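Local coordinates for protein ADP-ribosylating toxin CARDS (Mycoplasma pneumoniae, PDB 4TLV) that transfers ADP-ribosyl groups from NAD(+) to multiple target proteins and causes vacuolization of mammalian cells, acting as the main virulence factor of this bacterium, at residues Arg61-Trp66 with Val152-Val157; Ala166-Glu171 with Val269-Asp274. All coordinates share one frame; numbering follows the deposited sequence.

Contact 1 of 2, residues Arg61-Trp66 with Val152-Val157; sequences RFFGSW and VDAVPV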
# COMPACT_ATOMS: atom_id res chain seq x y z
N ARG A 61 -11.00 2.37 -6.10
CA ARG A 61 -11.23 3.18 -4.90
C ARG A 61 -11.82 4.57 -5.18
O ARG A 61 -12.78 5.00 -4.50
CB ARG A 61 -9.96 3.29 -4.04
CG ARG A 61 -10.09 4.17 -2.77
CD ARG A 61 -11.27 3.79 -1.88
NE ARG A 61 -11.39 4.74 -0.78
CZ ARG A 61 -11.98 5.93 -0.87
NH1 ARG A 61 -12.52 6.31 -2.02
NH2 ARG A 61 -12.02 6.75 0.19
N PHE A 62 -11.28 5.29 -6.16
CA PHE A 62 -11.74 6.67 -6.42
C PHE A 62 -13.23 6.64 -6.76
O PHE A 62 -13.96 7.59 -6.48
CB PHE A 62 -10.98 7.34 -7.57
CG PHE A 62 -11.42 6.89 -8.94
CD1 PHE A 62 -10.90 5.72 -9.50
CD2 PHE A 62 -12.37 7.60 -9.66
CE1 PHE A 62 -11.32 5.27 -10.76
CE2 PHE A 62 -12.80 7.15 -10.93
CZ PHE A 62 -12.26 5.99 -11.47
N PHE A 63 -13.65 5.54 -7.36
CA PHE A 63 -15.00 5.41 -7.89
C PHE A 63 -16.04 5.28 -6.76
O PHE A 63 -17.24 5.45 -6.99
CB PHE A 63 -15.04 4.22 -8.87
CG PHE A 63 -16.24 4.21 -9.77
CD1 PHE A 63 -16.42 5.21 -10.72
CD2 PHE A 63 -17.17 3.19 -9.69
CE1 PHE A 63 -17.52 5.19 -11.56
CE2 PHE A 63 -18.27 3.17 -10.53
CZ PHE A 63 -18.44 4.17 -11.47
N GLY A 64 -15.58 4.98 -5.55
CA GLY A 64 -16.44 4.96 -4.38
C GLY A 64 -16.57 6.28 -3.62
O GLY A 64 -16.98 6.28 -2.46
N SER A 65 -16.19 7.40 -4.25
CA SER A 65 -16.33 8.71 -3.61
C SER A 65 -17.77 8.95 -3.18
O SER A 65 -18.70 8.59 -3.90
CB SER A 65 -15.96 9.83 -4.58
OG SER A 65 -14.58 9.81 -4.88
N TRP A 66 -17.95 9.59 -2.03
CA TRP A 66 -19.28 9.75 -1.45
C TRP A 66 -20.03 10.92 -2.09
O TRP A 66 -19.43 11.88 -2.56
CB TRP A 66 -19.18 9.97 0.06
CG TRP A 66 -18.58 8.83 0.83
CD1 TRP A 66 -18.10 7.63 0.34
CD2 TRP A 66 -18.41 8.77 2.24
NE1 TRP A 66 -17.65 6.85 1.38
CE2 TRP A 66 -17.83 7.53 2.55
CE3 TRP A 66 -18.70 9.67 3.28
CZ2 TRP A 66 -17.52 7.16 3.86
CZ3 TRP A 66 -18.39 9.30 4.58
CH2 TRP A 66 -17.81 8.05 4.86
N VAL A 152 -18.87 -1.90 -13.63
CA VAL A 152 -18.82 -1.62 -12.19
C VAL A 152 -19.77 -0.49 -11.89
O VAL A 152 -20.04 0.35 -12.75
CB VAL A 152 -17.41 -1.24 -11.70
CG1 VAL A 152 -16.42 -2.35 -12.04
CG2 VAL A 152 -16.96 0.07 -12.31
N ASP A 153 -20.30 -0.47 -10.67
CA ASP A 153 -21.16 0.63 -10.27
C ASP A 153 -20.89 1.03 -8.82
O ASP A 153 -20.27 0.28 -8.05
CB ASP A 153 -22.65 0.30 -10.51
CG ASP A 153 -23.12 -0.91 -9.71
OD1 ASP A 153 -22.48 -1.25 -8.70
OD2 ASP A 153 -24.16 -1.50 -10.08
N ALA A 154 -21.30 2.24 -8.48
CA ALA A 154 -21.18 2.71 -7.11
C ALA A 154 -22.59 2.81 -6.57
O ALA A 154 -23.46 3.39 -7.23
CB ALA A 154 -20.51 4.07 -7.09
N VAL A 155 -22.83 2.25 -5.39
CA VAL A 155 -24.14 2.29 -4.76
C VAL A 155 -24.04 2.68 -3.28
O VAL A 155 -23.06 2.35 -2.60
CB VAL A 155 -24.85 0.93 -4.89
CG1 VAL A 155 -25.11 0.62 -6.35
CG2 VAL A 155 -24.01 -0.15 -4.25
N PRO A 156 -25.07 3.37 -2.76
CA PRO A 156 -25.03 3.75 -1.34
C PRO A 156 -25.13 2.53 -0.42
O PRO A 156 -25.84 1.57 -0.73
CB PRO A 156 -26.27 4.64 -1.16
CG PRO A 156 -27.16 4.36 -2.35
CD PRO A 156 -26.28 3.85 -3.46
N VAL A 157 -24.45 2.60 0.71
CA VAL A 157 -24.58 1.59 1.77
C VAL A 157 -25.86 1.82 2.58
O VAL A 157 -26.13 2.93 3.02
CB VAL A 157 -23.35 1.64 2.69
CG1 VAL A 157 -23.49 0.64 3.85
CG2 VAL A 157 -22.06 1.36 1.88
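Phe-63 points the edge of its ring at the strand, reaching Val-152, Asp-153 and Ala-154. Its CB sits over the centre of the Phe-62 ring, 4.1 Å above the plane, packing the two neighbouring phenylalanines together. With CG anti to the backbone N (chi1 -163°), the ring is swung away from there and down to the strand. CD2 comes within 4.1 Å of Val-152 CG2. One atom further on, CE2 does most of the touching: it is 3.8 Å from that same methyl and equally far from Asp-153 C. The CA of Asp-153 lies in the plane of the ring, at its edge, so the aromatic edge is turned to the strand backbone here. The strand, 146-156, is the middle one of the five in the antiparallel sheet of the mono-ADP-ribosyltransferase domain, and the loop carrying Phe-63 follows helix 56-60. Ala-154 is met twice, by CE2 and, more closely, by the backbone: Phe-63 O stands 3.6 Å from Ala-154 CB. Asp-153 turns its side chain to the other side of the strand, where its carboxylate forms a salt bridge with Arg-174 of the adjoining strand.

Contact 2 of 2, residues Ala166-Glu171 with Val269-Asp274; sequences AGRVVE and VKELED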
# COMPACT_ATOMS: atom_id res chain seq x y z
N ALA A 166 -20.99 14.06 7.97
CA ALA A 166 -20.72 15.41 7.49
C ALA A 166 -21.52 15.77 6.25
O ALA A 166 -21.06 16.54 5.40
CB ALA A 166 -19.21 15.60 7.24
N GLY A 167 -22.72 15.21 6.12
CA GLY A 167 -23.58 15.55 5.00
C GLY A 167 -23.26 14.86 3.68
O GLY A 167 -23.77 15.27 2.63
N ARG A 168 -22.42 13.84 3.72
CA ARG A 168 -22.09 13.07 2.52
C ARG A 168 -22.66 11.66 2.63
O ARG A 168 -22.76 11.11 3.72
CB ARG A 168 -20.57 13.01 2.29
CG ARG A 168 -19.99 14.31 1.75
CD ARG A 168 -20.02 14.32 0.25
NE ARG A 168 -19.48 15.56 -0.31
CZ ARG A 168 -19.27 15.76 -1.60
NH1 ARG A 168 -19.51 14.80 -2.49
NH2 ARG A 168 -18.78 16.93 -2.01
N VAL A 169 -23.02 11.07 1.49
CA VAL A 169 -23.68 9.77 1.48
C VAL A 169 -22.69 8.65 1.23
O VAL A 169 -22.01 8.64 0.21
CB VAL A 169 -24.73 9.71 0.37
CG1 VAL A 169 -25.40 8.35 0.36
CG2 VAL A 169 -25.76 10.84 0.55
N VAL A 170 -22.60 7.71 2.18
CA VAL A 170 -21.64 6.62 2.11
C VAL A 170 -21.93 5.70 0.94
O VAL A 170 -23.02 5.13 0.83
CB VAL A 170 -21.65 5.79 3.42
CG1 VAL A 170 -20.66 4.63 3.34
CG2 VAL A 170 -21.34 6.67 4.64
N GLU A 171 -20.93 5.54 0.07
CA GLU A 171 -21.05 4.70 -1.11
C GLU A 171 -20.05 3.56 -1.05
O GLU A 171 -18.99 3.67 -0.42
CB GLU A 171 -20.74 5.52 -2.37
CG GLU A 171 -21.62 6.72 -2.57
CD GLU A 171 -22.95 6.37 -3.21
OE1 GLU A 171 -22.98 5.52 -4.13
OE2 GLU A 171 -23.96 6.96 -2.79
N VAL A 269 -11.62 14.29 5.47
CA VAL A 269 -11.17 13.62 6.68
C VAL A 269 -12.16 13.92 7.83
O VAL A 269 -12.26 13.16 8.79
CB VAL A 269 -9.70 14.02 7.04
CG1 VAL A 269 -9.65 15.38 7.67
CG2 VAL A 269 -9.04 12.98 7.95
N LYS A 270 -12.93 15.00 7.72
CA LYS A 270 -13.91 15.33 8.75
C LYS A 270 -15.08 14.33 8.80
O LYS A 270 -15.87 14.35 9.73
CB LYS A 270 -14.46 16.73 8.56
CG LYS A 270 -15.34 16.91 7.36
CD LYS A 270 -15.92 18.32 7.34
CE LYS A 270 -16.66 18.57 6.04
NZ LYS A 270 -17.19 19.98 6.04
N GLU A 271 -15.20 13.49 7.78
CA GLU A 271 -16.22 12.45 7.75
C GLU A 271 -15.95 11.30 8.73
O GLU A 271 -16.85 10.49 8.98
CB GLU A 271 -16.34 11.86 6.32
CG GLU A 271 -16.85 12.86 5.29
CD GLU A 271 -16.59 12.46 3.84
OE1 GLU A 271 -15.83 11.50 3.60
OE2 GLU A 271 -17.16 13.11 2.93
N LEU A 272 -14.71 11.18 9.23
CA LEU A 272 -14.34 9.96 9.96
C LEU A 272 -15.06 9.86 11.30
O LEU A 272 -15.17 10.84 12.01
CB LEU A 272 -12.83 9.88 10.20
CG LEU A 272 -11.96 9.93 8.93
CD1 LEU A 272 -10.50 9.75 9.29
CD2 LEU A 272 -12.40 8.87 7.93
N GLU A 273 -15.53 8.65 11.63
CA GLU A 273 -16.17 8.37 12.91
C GLU A 273 -15.60 7.07 13.44
O GLU A 273 -15.17 6.22 12.67
CB GLU A 273 -17.69 8.17 12.74
CG GLU A 273 -18.42 9.35 12.13
CD GLU A 273 -19.77 8.97 11.50
OE1 GLU A 273 -20.06 7.75 11.30
OE2 GLU A 273 -20.52 9.91 11.18
N ASP A 274 -15.59 6.93 14.76
CA ASP A 274 -15.16 5.70 15.40
C ASP A 274 -16.27 4.65 15.28
O ASP A 274 -17.40 4.89 15.71
CB ASP A 274 -14.86 5.95 16.88
CG ASP A 274 -13.57 6.74 17.08
OD1 ASP A 274 -12.77 6.89 16.13
OD2 ASP A 274 -13.36 7.20 18.22
O HOH W 1 -20.78 12.88 11.02
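The Glu-271 carboxylate and the Arg-168 guanidinium have planes 60° apart, and neither group is laid on the other. What the carboxylate meets is the aliphatic part of the arginine: OE2 of Glu-271 is 3.3 Å from Arg-168 CG and 3.5 Å from its CB. The arginine chain bends at chi2 (-89°), which carries the guanidinium past the acid, leaving Arg-168 NE 4.7 Å from Glu-271 OE2, too far for a salt bridge. Each charged end is held elsewhere. NH1 of Arg-168 donates to the backbone O of Trp-66, and OE1 of Glu-271 accepts from the backbone N of Glu-222. Glu-252 stands close to Glu-271 OE2, a like charge that the nearby arginine probably eases.

Towards the surface, Ala-166 CB rests against two side chains. Lys-270 runs extended past it, its CG and its CE both touching, while Glu-271 CG lies 4.1 Å from the same methyl. A water bridges the segments, accepting from Ala-166 N and donating to Glu-273 OE2 at 3.0 Å; His-163 also binds that oxygen. Residues 270-274 spell the KELED motif, involved in trafficking to the host endoplasmic reticulum: Lys-270 is exposed, whereas Glu-271 turns inward against the mono-ADP-ribosyltransferase domain, just ahead of D2.

Overall arrangement
Contacts 1 and 2 have centres 14 Å apart and come in series along the chain: contact 1 is complete at residue 157 before contact 2 opens at 166. They share the five-stranded antiparallel sheet of the mono-ADP-ribosyltransferase domain, where strands 146-156 and 168-181 are neighbours. The contacts also touch directly. Val-157 N probably bonds to Val-170 O at 2.9 Å, and Trp-66 CB packs on Val-169 O. Contact 1 ties a loop of the catalytic domain to its own sheet, whereas contact 2 reaches from that sheet to the chain leading into the D2 beta-trefoil, so the trafficking motif lies against the beginning of strand 168-181, where the mono-ADP-ribosyltransferase domain meets the chain entering D2.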